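Galactose mutarotase related enzyme (Lactobacillus casei, PDB 3Q1N) probably binds a carbohydrate and acts as an isomerase of the aldose 1-epimerase (galactose mutarotase) kind. Local coordinates at residues I5-A19 against V113-H125. Numbering follows the deposited sequence.
Sequences IENSKFKAGIAERGA and VTYMLTDGGLSVH. With EDO (1,2-ethanediol), chain T.
Asn7 and Thr118 sit at the turns of two beta-hairpins that pack face to face in the beta-sandwich of this galactose mutarotase-like fold. Asn7 works both ends of its amide. OD1 forms an Asx motif, accepting from Phe10 N at 2.9 Å and more weakly from Lys9 N, while ND2 crosses to Thr118 O at 3.1 Å. Thr118 O lies in the amide plane of Asn7, but ND2 sits above the carbonyl plane rather than on a lone pair; Gly121 N reaches the same oxygen from the opposite face. With an alanine at Asn7, Phe10 N is likely to lose its side-chain acceptor and Thr118 O one of its two donors. Two residues on, Lys9, bent at chi3 (72°), lets NZ donate to Asp119 O at 2.7 Å, in the carbonyl plane. Water 1 joins Ser8 OG to Asp119 OD1. Between the hairpins the filling is apolar: Leu117 CD1 lies 3.9 Å from Ile5 CG1, and CD2 meets Phe10 CB. Further along, in the conformer modelled here, Ile14 CG1 lies over one face of the Tyr115 ring; Phe93 of strand 90-96 packs on both Ile14 and Ala19. At that ring's edge, Tyr115 OH donates to Ala19 O, 2.5 Å away and nearly in line with the C=O bond.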
# COMPACT_ATOMS: atom_id res chain seq x y z
N ILE A 5 3.22 -7.94 18.36
CA ILE A 5 4.27 -8.94 18.19
C ILE A 5 5.57 -8.24 18.45
O ILE A 5 5.66 -7.01 18.37
CB ILE A 5 4.25 -9.63 16.80
CG1 ILE A 5 4.23 -8.59 15.65
CG2 ILE A 5 3.01 -10.61 16.68
CD1 ILE A 5 4.40 -9.22 14.23
N GLU A 6 6.59 -9.00 18.78
CA GLU A 6 7.88 -8.40 19.10
C GLU A 6 8.99 -9.39 19.13
O GLU A 6 8.76 -10.59 19.30
CB GLU A 6 7.82 -7.69 20.46
CG GLU A 6 7.61 -8.56 21.67
CD GLU A 6 7.33 -7.68 22.90
OE1 GLU A 6 8.27 -7.05 23.42
OE2 GLU A 6 6.14 -7.58 23.29
N ASN A 7 10.19 -8.89 18.91
CA ASN A 7 11.40 -9.68 19.14
C ASN A 7 12.38 -8.80 19.90
O ASN A 7 11.99 -7.79 20.51
CB ASN A 7 11.92 -10.28 17.81
CG ASN A 7 12.34 -9.23 16.82
OD1 ASN A 7 12.44 -8.04 17.14
ND2 ASN A 7 12.63 -9.67 15.59
N SER A 8 13.65 -9.16 19.95
CA SER A 8 14.59 -8.39 20.75
C SER A 8 14.80 -6.95 20.22
O SER A 8 15.11 -6.06 20.99
CB SER A 8 15.95 -9.09 20.82
OG SER A 8 16.69 -8.93 19.65
N LYS A 9 14.68 -6.79 18.91
CA LYS A 9 14.94 -5.48 18.26
C LYS A 9 13.70 -4.60 18.03
O LYS A 9 13.82 -3.35 18.00
CB LYS A 9 15.60 -5.72 16.90
CG LYS A 9 17.06 -6.25 16.97
CD LYS A 9 17.67 -6.52 15.55
CE LYS A 9 17.99 -5.20 14.80
NZ LYS A 9 18.45 -5.42 13.34
N PHE A 10 12.54 -5.21 17.84
CA PHE A 10 11.37 -4.51 17.25
C PHE A 10 10.07 -4.88 17.97
O PHE A 10 9.96 -5.98 18.50
CB PHE A 10 11.24 -4.87 15.75
CG PHE A 10 12.43 -4.52 14.92
CD1 PHE A 10 12.91 -3.24 14.84
CD2 PHE A 10 13.08 -5.51 14.19
CE1 PHE A 10 14.03 -2.94 14.07
CE2 PHE A 10 14.15 -5.24 13.41
CZ PHE A 10 14.65 -3.94 13.36
N LYS A 11 9.11 -3.95 17.98
CA LYS A 11 7.75 -4.24 18.38
C LYS A 11 6.78 -3.67 17.33
O LYS A 11 7.00 -2.56 16.84
CB LYS A 11 7.46 -3.66 19.76
CG LYS A 11 6.09 -4.03 20.35
CD LYS A 11 6.02 -3.75 21.84
CE LYS A 11 4.70 -4.18 22.46
NZ LYS A 11 4.68 -3.86 23.94
N ALA A 12 5.72 -4.41 17.04
CA ALA A 12 4.69 -3.96 16.07
C ALA A 12 3.32 -4.09 16.75
O ALA A 12 3.07 -5.05 17.53
CB ALA A 12 4.73 -4.79 14.80
N GLY A 13 2.44 -3.14 16.46
CA GLY A 13 1.05 -3.19 16.90
C GLY A 13 0.18 -3.20 15.66
O GLY A 13 0.43 -2.41 14.72
N ILE A 14 -0.76 -4.14 15.64
CA ILE A 14 -1.63 -4.35 14.48
C ILE A 14 -3.07 -4.43 14.97
O ILE A 14 -3.39 -5.21 15.87
CB ILE A 14 -1.33 -5.65 13.67
CG1 ILE A 14 0.16 -5.76 13.29
CG2 ILE A 14 -2.19 -5.72 12.42
CD1 ILE A 14 0.93 -6.72 14.20
N ALA A 15 -3.93 -3.64 14.35
CA ALA A 15 -5.35 -3.62 14.70
C ALA A 15 -6.09 -4.74 14.01
O ALA A 15 -5.88 -5.01 12.81
CB ALA A 15 -5.97 -2.29 14.31
N GLU A 16 -6.97 -5.41 14.77
CA GLU A 16 -7.82 -6.42 14.19
C GLU A 16 -8.68 -5.80 13.11
O GLU A 16 -8.91 -6.41 12.07
CB GLU A 16 -8.70 -7.03 15.29
CG GLU A 16 -7.87 -7.91 16.23
CD GLU A 16 -8.59 -8.35 17.51
OE1 GLU A 16 -9.69 -7.87 17.80
OE2 GLU A 16 -8.00 -9.17 18.26
N ARG A 17 -9.09 -4.56 13.31
CA ARG A 17 -9.82 -3.83 12.27
C ARG A 17 -8.91 -3.55 11.06
O ARG A 17 -7.90 -2.87 11.19
CB ARG A 17 -10.44 -2.53 12.82
CG ARG A 17 -11.08 -1.65 11.72
CD ARG A 17 -12.27 -2.32 11.04
NE ARG A 17 -13.33 -2.69 11.95
CZ ARG A 17 -14.37 -1.90 12.25
NH1 ARG A 17 -14.47 -0.70 11.70
NH2 ARG A 17 -15.31 -2.32 13.10
N GLY A 18 -9.24 -4.17 9.93
CA GLY A 18 -8.46 -4.05 8.70
C GLY A 18 -7.05 -4.68 8.76
O GLY A 18 -6.26 -4.45 7.87
N ALA A 19 -6.76 -5.50 9.77
CA ALA A 19 -5.40 -6.04 9.97
C ALA A 19 -4.36 -4.94 9.74
O ALA A 19 -3.32 -5.12 9.07
CB ALA A 19 -5.12 -7.23 9.01
N VAL A 113 -3.40 -12.46 5.92
CA VAL A 113 -2.18 -11.68 6.06
C VAL A 113 -1.39 -12.19 7.27
O VAL A 113 -1.94 -12.24 8.37
CB VAL A 113 -2.56 -10.17 6.25
CG1 VAL A 113 -1.34 -9.26 6.18
CG2 VAL A 113 -3.65 -9.75 5.24
N THR A 114 -0.12 -12.54 7.09
CA THR A 114 0.72 -13.00 8.17
C THR A 114 1.85 -12.00 8.36
O THR A 114 2.50 -11.64 7.37
CB THR A 114 1.26 -14.43 7.92
OG1 THR A 114 0.16 -15.34 7.93
CG2 THR A 114 2.30 -14.84 9.02
N TYR A 115 2.00 -11.52 9.60
CA TYR A 115 3.06 -10.57 9.95
C TYR A 115 4.10 -11.32 10.76
O TYR A 115 3.74 -12.06 11.65
CB TYR A 115 2.52 -9.43 10.79
CG TYR A 115 1.52 -8.54 10.09
CD1 TYR A 115 1.96 -7.49 9.30
CD2 TYR A 115 0.16 -8.76 10.22
CE1 TYR A 115 1.06 -6.64 8.68
CE2 TYR A 115 -0.75 -7.92 9.56
CZ TYR A 115 -0.28 -6.88 8.80
OH TYR A 115 -1.14 -6.04 8.12
N MSE A 116 5.38 -11.09 10.48
CA MSE A 116 6.42 -11.66 11.30
C MSE A 116 7.61 -10.70 11.40
O MSE A 116 8.09 -10.17 10.39
CB MSE A 116 6.88 -13.00 10.70
CG MSE A 116 7.84 -13.74 11.59
SE MSE A 116 8.53 -15.36 10.79
CE MSE A 116 7.89 -15.32 8.98
N LEU A 117 8.05 -10.46 12.64
CA LEU A 117 9.25 -9.68 12.90
C LEU A 117 10.46 -10.60 12.91
O LEU A 117 10.41 -11.74 13.42
CB LEU A 117 9.18 -8.94 14.23
CG LEU A 117 8.22 -7.77 14.27
CD1 LEU A 117 7.95 -7.34 15.74
CD2 LEU A 117 8.71 -6.60 13.29
N THR A 118 11.52 -10.11 12.28
CA THR A 118 12.82 -10.79 12.17
C THR A 118 13.91 -9.81 12.53
O THR A 118 13.65 -8.63 12.81
CB THR A 118 13.08 -11.25 10.68
OG1 THR A 118 13.28 -10.08 9.86
CG2 THR A 118 11.93 -12.13 10.16
N ASP A 119 15.17 -10.24 12.52
CA ASP A 119 16.26 -9.28 12.73
C ASP A 119 16.26 -8.13 11.72
O ASP A 119 16.75 -7.04 11.99
CB ASP A 119 17.62 -9.98 12.64
CG ASP A 119 17.97 -10.73 13.89
OD1 ASP A 119 17.28 -10.55 14.91
OD2 ASP A 119 18.96 -11.51 13.82
N GLY A 120 15.78 -8.38 10.52
CA GLY A 120 15.81 -7.40 9.45
C GLY A 120 14.69 -6.37 9.51
O GLY A 120 14.84 -5.28 8.94
N GLY A 121 13.59 -6.74 10.15
CA GLY A 121 12.38 -5.93 10.15
C GLY A 121 11.10 -6.75 10.11
O GLY A 121 10.99 -7.78 10.80
N LEU A 122 10.13 -6.30 9.29
CA LEU A 122 8.79 -6.88 9.32
C LEU A 122 8.52 -7.54 7.99
O LEU A 122 8.61 -6.87 6.96
CB LEU A 122 7.75 -5.78 9.51
CG LEU A 122 6.28 -6.21 9.52
CD1 LEU A 122 5.96 -7.03 10.79
CD2 LEU A 122 5.37 -4.99 9.33
N SER A 123 8.24 -8.84 8.01
CA SER A 123 7.83 -9.57 6.79
C SER A 123 6.29 -9.61 6.79
O SER A 123 5.68 -9.71 7.86
CB SER A 123 8.42 -10.98 6.84
OG SER A 123 9.85 -10.97 6.85
N VAL A 124 5.67 -9.49 5.63
CA VAL A 124 4.23 -9.55 5.50
C VAL A 124 3.96 -10.46 4.30
O VAL A 124 4.54 -10.25 3.22
CB VAL A 124 3.59 -8.17 5.24
CG1 VAL A 124 2.08 -8.25 5.37
CG2 VAL A 124 4.16 -7.07 6.19
N HIS A 125 3.11 -11.47 4.49
CA HIS A 125 2.73 -12.38 3.42
C HIS A 125 1.21 -12.29 3.25
O HIS A 125 0.47 -12.36 4.25
CB HIS A 125 3.16 -13.83 3.75
CG HIS A 125 4.63 -14.10 3.58
ND1 HIS A 125 5.58 -13.69 4.51
CD2 HIS A 125 5.33 -14.75 2.61
CE1 HIS A 125 6.79 -14.04 4.09
NE2 HIS A 125 6.66 -14.71 2.96
C1 EDO T . -1.46 -15.32 5.61
O1 EDO T . -1.20 -16.63 6.00
C2 EDO T . -1.25 -15.16 4.11
O2 EDO T . -0.01 -15.59 3.61
O HOH W 1 15.61 -9.39 17.20